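PDB 5DLL: aminopeptidase N from Francisella tularensis subsp. tularensis, which probably removes N-terminal amino acids, preferably alanine, from intracellular peptides as a zinc-dependent aminopeptidase of the M1 family. Local coordinates for residues A274-I288 with V306-R319. Residues are numbered along the deposited sequence; the frame is centred on the assembly and turned at random.
Sequences AMENKGLNIFNTKYI and VVGHEYFHNWTGDR. With ZN (zinc ion), chain B.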
loop_
_atom_site.group_PDB
_atom_site.type_symbol
_atom_site.label_atom_id
_atom_site.label_comp_id
_atom_site.label_asym_id
_atom_site.label_seq_id
_atom_site.Cartn_x
_atom_site.Cartn_y
_atom_site.Cartn_z
ATOM N N ALA A 274 -6.989 0.081 -8.113
ATOM C CA ALA A 274 -8.250 -0.199 -7.446
ATOM C C ALA A 274 -8.924 1.118 -7.078
ATOM O O ALA A 274 -8.243 2.104 -6.795
ATOM C CB ALA A 274 -8.005 -1.040 -6.203
ATOM N N MET A 275 -10.255 1.144 -7.092
ATOM C CA MET A 275 -10.980 2.370 -6.756
ATOM C C MET A 275 -12.243 2.073 -5.961
ATOM O O MET A 275 -12.989 1.156 -6.294
ATOM C CB MET A 275 -11.316 3.172 -8.022
ATOM C CG MET A 275 -12.054 4.486 -7.762
ATOM S SD MET A 275 -11.112 5.707 -6.812
ATOM C CE MET A 275 -12.423 6.566 -5.934
ATOM N N GLU A 276 -12.491 2.892 -4.939
ATOM C CA GLU A 276 -13.527 2.617 -3.948
ATOM C C GLU A 276 -14.911 3.150 -4.313
ATOM O O GLU A 276 -15.673 3.542 -3.423
ATOM C CB GLU A 276 -13.118 3.197 -2.583
ATOM C CG GLU A 276 -13.199 4.716 -2.463
ATOM C CD GLU A 276 -11.857 5.417 -2.483
ATOM O OE1 GLU A 276 -10.869 4.836 -2.991
ATOM O OE2 GLU A 276 -11.813 6.570 -1.988
ATOM N N ASN A 277 -15.260 3.155 -5.596
ATOM C CA ASN A 277 -16.523 3.770 -6.009
ATOM C C ASN A 277 -17.671 3.124 -5.241
ATOM O O ASN A 277 -17.729 1.902 -5.130
ATOM C CB ASN A 277 -16.750 3.651 -7.520
ATOM C CG ASN A 277 -15.592 4.188 -8.333
ATOM O OD1 ASN A 277 -15.003 3.466 -9.133
ATOM N ND2 ASN A 277 -15.260 5.459 -8.135
ATOM N N LYS A 278 -18.558 3.953 -4.696
ATOM C CA LYS A 278 -19.590 3.495 -3.770
ATOM C C LYS A 278 -20.482 2.415 -4.392
ATOM O O LYS A 278 -21.169 2.658 -5.380
ATOM C CB LYS A 278 -20.424 4.689 -3.295
ATOM C CG LYS A 278 -21.609 4.366 -2.392
ATOM C CD LYS A 278 -21.198 3.712 -1.083
ATOM C CE LYS A 278 -22.344 3.709 -0.076
ATOM N NZ LYS A 278 -22.395 4.977 0.706
ATOM N N GLY A 279 -20.433 1.216 -3.812
ATOM C CA GLY A 279 -21.256 0.088 -4.254
ATOM C C GLY A 279 -20.751 -0.594 -5.516
ATOM O O GLY A 279 -21.333 -1.576 -5.981
ATOM N N LEU A 280 -19.648 -0.089 -6.057
ATOM C CA LEU A 280 -19.202 -0.458 -7.395
ATOM C C LEU A 280 -17.701 -0.231 -7.469
ATOM O O LEU A 280 -17.220 0.708 -8.092
ATOM C CB LEU A 280 -19.950 0.373 -8.450
ATOM C CG LEU A 280 -19.646 0.109 -9.930
ATOM C CD1 LEU A 280 -19.643 -1.372 -10.270
ATOM C CD2 LEU A 280 -20.646 0.846 -10.802
ATOM N N ASN A 281 -16.961 -1.085 -6.783
ATOM C CA ASN A 281 -15.518 -0.980 -6.784
ATOM C C ASN A 281 -15.010 -1.469 -8.127
ATOM O O ASN A 281 -15.626 -2.336 -8.752
ATOM C CB ASN A 281 -14.921 -1.793 -5.635
ATOM C CG ASN A 281 -15.305 -1.250 -4.267
ATOM O OD1 ASN A 281 -15.979 -0.220 -4.150
ATOM N ND2 ASN A 281 -14.867 -1.937 -3.220
ATOM N N ILE A 282 -13.913 -0.881 -8.588
ATOM C CA ILE A 282 -13.323 -1.237 -9.871
ATOM C C ILE A 282 -11.859 -1.530 -9.620
ATOM O O ILE A 282 -11.189 -0.801 -8.885
ATOM C CB ILE A 282 -13.491 -0.111 -10.918
ATOM C CG1 ILE A 282 -14.977 0.238 -11.088
ATOM C CG2 ILE A 282 -12.906 -0.525 -12.268
ATOM C CD1 ILE A 282 -15.272 1.204 -12.219
ATOM N N PHE A 283 -11.377 -2.611 -10.222
ATOM C CA PHE A 283 -10.014 -3.078 -10.008
ATOM C C PHE A 283 -9.368 -3.427 -11.331
ATOM O O PHE A 283 -10.051 -3.783 -12.290
ATOM C CB PHE A 283 -9.992 -4.350 -9.150
ATOM C CG PHE A 283 -10.536 -4.176 -7.761
ATOM C CD1 PHE A 283 -11.900 -4.283 -7.520
ATOM C CD2 PHE A 283 -9.685 -3.951 -6.686
ATOM C CE1 PHE A 283 -12.408 -4.141 -6.235
ATOM C CE2 PHE A 283 -10.189 -3.810 -5.399
ATOM C CZ PHE A 283 -11.553 -3.900 -5.174
ATOM N N ASN A 284 -8.043 -3.330 -11.356
ATOM C CA ASN A 284 -7.235 -3.969 -12.378
ATOM C C ASN A 284 -7.392 -5.468 -12.171
ATOM O O ASN A 284 -7.411 -5.923 -11.022
ATOM C CB ASN A 284 -5.769 -3.565 -12.197
ATOM C CG ASN A 284 -4.940 -3.757 -13.449
ATOM O OD1 ASN A 284 -5.090 -4.736 -14.180
ATOM N ND2 ASN A 284 -4.046 -2.813 -13.696
ATOM N N THR A 285 -7.516 -6.236 -13.253
ATOM C CA THR A 285 -7.694 -7.692 -13.126
ATOM C C THR A 285 -6.529 -8.375 -12.410
ATOM O O THR A 285 -6.742 -9.330 -11.670
ATOM C CB THR A 285 -7.908 -8.397 -14.482
ATOM O OG1 THR A 285 -7.002 -7.873 -15.460
ATOM C CG2 THR A 285 -9.336 -8.213 -14.961
ATOM N N LYS A 286 -5.310 -7.884 -12.614
ATOM C CA LYS A 286 -4.130 -8.522 -12.025
ATOM C C LYS A 286 -4.098 -8.461 -10.497
ATOM O O LYS A 286 -3.409 -9.265 -9.871
ATOM C CB LYS A 286 -2.830 -7.944 -12.605
ATOM C CG LYS A 286 -2.515 -6.509 -12.211
ATOM C CD LYS A 286 -1.068 -6.160 -12.528
ATOM C CE LYS A 286 -0.799 -4.678 -12.320
ATOM N NZ LYS A 286 0.653 -4.366 -12.222
ATOM N N TYR A 287 -4.832 -7.520 -9.903
ATOM C CA TYR A 287 -4.840 -7.359 -8.445
ATOM C C TYR A 287 -5.892 -8.202 -7.716
ATOM O O TYR A 287 -5.826 -8.303 -6.490
ATOM C CB TYR A 287 -5.002 -5.879 -8.050
ATOM C CG TYR A 287 -3.811 -4.995 -8.390
ATOM C CD1 TYR A 287 -2.507 -5.372 -8.050
ATOM C CD2 TYR A 287 -3.988 -3.770 -9.031
ATOM C CE1 TYR A 287 -1.424 -4.565 -8.358
ATOM C CE2 TYR A 287 -2.909 -2.957 -9.341
ATOM C CZ TYR A 287 -1.631 -3.356 -9.001
ATOM O OH TYR A 287 -0.560 -2.549 -9.309
ATOM N N ILE A 288 -6.846 -8.799 -8.439
ATOM C CA ILE A 288 -7.879 -9.649 -7.802
ATOM C C ILE A 288 -7.970 -11.099 -8.312
ATOM O O ILE A 288 -8.821 -11.868 -7.852
ATOM C CB ILE A 288 -9.283 -9.003 -7.885
ATOM C CG1 ILE A 288 -9.763 -8.898 -9.332
ATOM C CG2 ILE A 288 -9.282 -7.628 -7.229
ATOM C CD1 ILE A 288 -11.192 -8.416 -9.448
ATOM N N VAL A 306 -6.328 -6.050 -0.805
ATOM C CA VAL A 306 -6.806 -5.129 -1.829
ATOM C C VAL A 306 -8.330 -4.987 -1.756
ATOM O O VAL A 306 -8.857 -3.878 -1.633
ATOM C CB VAL A 306 -6.371 -5.619 -3.233
ATOM C CG1 VAL A 306 -7.152 -4.928 -4.338
ATOM C CG2 VAL A 306 -4.873 -5.420 -3.425
ATOM N N VAL A 307 -9.026 -6.118 -1.825
ATOM C CA VAL A 307 -10.484 -6.135 -1.756
ATOM C C VAL A 307 -10.933 -5.542 -0.423
ATOM O O VAL A 307 -11.857 -4.726 -0.375
ATOM C CB VAL A 307 -11.045 -7.571 -1.907
ATOM C CG1 VAL A 307 -12.542 -7.611 -1.620
ATOM C CG2 VAL A 307 -10.758 -8.124 -3.299
ATOM N N GLY A 308 -10.274 -5.961 0.654
ATOM C CA GLY A 308 -10.553 -5.435 1.980
ATOM C C GLY A 308 -10.511 -3.922 1.999
ATOM O O GLY A 308 -11.510 -3.270 2.310
ATOM N N HIS A 309 -9.357 -3.373 1.634
ATOM C CA HIS A 309 -9.115 -1.937 1.699
ATOM C C HIS A 309 -10.223 -1.129 1.035
ATOM O O HIS A 309 -10.709 -0.149 1.594
ATOM C CB HIS A 309 -7.774 -1.608 1.045
ATOM C CG HIS A 309 -7.497 -0.142 0.939
ATOM N ND1 HIS A 309 -6.617 0.513 1.772
ATOM C CD2 HIS A 309 -7.983 0.797 0.095
ATOM C CE1 HIS A 309 -6.572 1.792 1.446
ATOM N NE2 HIS A 309 -7.394 1.991 0.432
ATOM N N GLU A 310 -10.615 -1.537 -0.166
ATOM C CA GLU A 310 -11.619 -0.795 -0.914
ATOM C C GLU A 310 -13.001 -0.932 -0.275
ATOM O O GLU A 310 -13.769 0.033 -0.274
ATOM C CB GLU A 310 -11.649 -1.227 -2.390
ATOM C CG GLU A 310 -10.328 -1.064 -3.150
ATOM C CD GLU A 310 -9.737 0.343 -3.102
ATOM O OE1 GLU A 310 -10.500 1.329 -3.048
ATOM O OE2 GLU A 310 -8.490 0.467 -3.128
ATOM N N TYR A 311 -13.322 -2.108 0.275
ATOM C CA TYR A 311 -14.600 -2.284 0.978
ATOM C C TYR A 311 -14.683 -1.378 2.216
ATOM O O TYR A 311 -15.748 -0.830 2.529
ATOM C CB TYR A 311 -14.857 -3.754 1.374
ATOM C CG TYR A 311 -16.105 -3.910 2.233
ATOM C CD1 TYR A 311 -17.374 -3.912 1.658
ATOM C CD2 TYR A 311 -16.015 -4.000 3.626
ATOM C CE1 TYR A 311 -18.518 -4.020 2.441
ATOM C CE2 TYR A 311 -17.153 -4.105 4.415
ATOM C CZ TYR A 311 -18.402 -4.115 3.819
ATOM O OH TYR A 311 -19.535 -4.224 4.593
ATOM N N PHE A 312 -13.559 -1.210 2.905
ATOM C CA PHE A 312 -13.524 -0.423 4.140
ATOM C C PHE A 312 -13.762 1.063 3.883
ATOM O O PHE A 312 -14.304 1.754 4.743
ATOM C CB PHE A 312 -12.216 -0.677 4.905
ATOM C CG PHE A 312 -11.966 -2.138 5.206
ATOM C CD1 PHE A 312 -13.020 -2.990 5.543
ATOM C CD2 PHE A 312 -10.686 -2.666 5.146
ATOM C CE1 PHE A 312 -12.802 -4.328 5.800
ATOM C CE2 PHE A 312 -10.462 -4.007 5.407
ATOM C CZ PHE A 312 -11.521 -4.836 5.735
ATOM N N HIS A 313 -13.408 1.550 2.693
ATOM C CA HIS A 313 -13.746 2.931 2.303
ATOM C C HIS A 313 -15.243 3.222 2.363
ATOM O O HIS A 313 -15.634 4.372 2.555
ATOM C CB HIS A 313 -13.245 3.272 0.895
ATOM C CG HIS A 313 -11.816 3.705 0.848
ATOM N ND1 HIS A 313 -11.325 4.732 1.623
ATOM C CD2 HIS A 313 -10.774 3.257 0.110
ATOM C CE1 HIS A 313 -10.038 4.892 1.372
ATOM N NE2 HIS A 313 -9.679 4.009 0.458
ATOM N N ASN A 314 -16.075 2.194 2.192
ATOM C CA ASN A 314 -17.528 2.366 2.238
ATOM C C ASN A 314 -17.992 3.235 3.402
ATOM O O ASN A 314 -18.924 4.020 3.250
ATOM C CB ASN A 314 -18.247 1.018 2.300
ATOM C CG ASN A 314 -19.740 1.155 2.086
ATOM O OD1 ASN A 314 -20.169 1.699 1.079
ATOM N ND2 ASN A 314 -20.539 0.666 3.034
ATOM N N TRP A 315 -17.351 3.083 4.557
ATOM C CA TRP A 315 -17.628 3.947 5.706
ATOM C C TRP A 315 -16.578 5.043 5.829
ATOM O O TRP A 315 -16.923 6.218 5.905
ATOM C CB TRP A 315 -17.745 3.128 7.004
ATOM C CG TRP A 315 -19.088 2.477 7.131
ATOM C CD1 TRP A 315 -19.422 1.206 6.763
ATOM C CD2 TRP A 315 -20.293 3.084 7.617
ATOM N NE1 TRP A 315 -20.757 0.979 7.000
ATOM C CE2 TRP A 315 -21.315 2.115 7.524
ATOM C CE3 TRP A 315 -20.606 4.352 8.124
ATOM C CZ2 TRP A 315 -22.627 2.373 7.925
ATOM C CZ3 TRP A 315 -21.909 4.605 8.524
ATOM C CH2 TRP A 315 -22.903 3.621 8.423
ATOM N N THR A 316 -15.303 4.661 5.832
ATOM C CA THR A 316 -14.211 5.625 5.962
ATOM C C THR A 316 -13.750 6.128 4.595
ATOM O O THR A 316 -12.686 5.748 4.098
ATOM C CB THR A 316 -13.020 5.033 6.742
ATOM O OG1 THR A 316 -12.567 3.829 6.109
ATOM C CG2 THR A 316 -13.431 4.737 8.181
ATOM N N GLY A 317 -14.565 6.996 4.001
ATOM C CA GLY A 317 -14.259 7.588 2.703
ATOM C C GLY A 317 -15.512 7.958 1.942
ATOM O O GLY A 317 -15.638 9.077 1.452
ATOM N N ASP A 318 -16.440 7.011 1.843
ATOM C CA ASP A 318 -17.661 7.203 1.064
ATOM C C ASP A 318 -18.795 7.753 1.920
ATOM O O ASP A 318 -19.461 8.711 1.542
ATOM C CB ASP A 318 -18.104 5.887 0.403
ATOM C CG ASP A 318 -17.042 5.295 -0.521
ATOM O OD1 ASP A 318 -15.900 5.797 -0.547
ATOM O OD2 ASP A 318 -17.362 4.317 -1.224
ATOM N N ARG A 319 -19.012 7.140 3.073
ATOM C CA ARG A 319 -20.105 7.536 3.950
ATOM C C ARG A 319 -19.746 8.807 4.732
ATOM O O ARG A 319 -20.579 9.695 4.892
ATOM C CB ARG A 319 -20.456 6.385 4.882
ATOM C CG ARG A 319 -21.857 6.460 5.436
ATOM C CD ARG A 319 -22.914 5.996 4.452
ATOM N NE ARG A 319 -24.232 6.152 5.061
ATOM C CZ ARG A 319 -24.898 5.206 5.718
ATOM N NH1 ARG A 319 -24.415 3.976 5.848
ATOM N NH2 ARG A 319 -26.079 5.491 6.244
HETATM ZN ZN ZN B . -7.798 3.856 -0.576
#
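Glu276 sets CG between its backbone N and carbonyl carbon (chi1 73°), and with a bend at chi2 this lays its carboxylate over the ring of His313. Glu310 turns CG away from its carbonyl carbon (chi1 -58°) and bends at chi2, which brings its carboxylate beside residues 274-276. Segment 274-288 carries the AMEN part of the GAMEN motif, and 306-319 carries the HExxH motif (His309, Glu310, His313) of an M1 zinc peptidase. His309 NE2 and His313 NE2 bind the zinc ion, which Glu332 also binds.

The Glu276 carboxylate is stacked on one face of the His313 ring, toward the rim, with Glu276 CD 3.5 Å from His313 CD2. Its OE2 makes a salt bridge with Lys331. On the ring's other nitrogen, His313 ND1 donates to Thr316 O at 3.0 Å, which helps fix the ring's rotation. Glu310 OE1 lies 3.5 Å from Glu276 OE1, and the carboxylate planes are 24° apart. Glu310 OE2 touches Ala274 CB at 3.5 Å.

Strand 280-284, in the mixed sheet beside strand 261-267, runs roughly antiparallel to helix 306-312. From this strand, Phe283 sends its CE2 corner to Val306 CG1 at 3.4 Å, and the same corner meets Glu310 CG. Within the type II turn from Asn277 to Leu280, the Lys278 chain, bent at chi2 and chi4, crosses the Asn314 side chain at a slant. Asn314 ND2 bonds to Asp258. There Lys278 CD is 3.1 Å from Asn314 OD1.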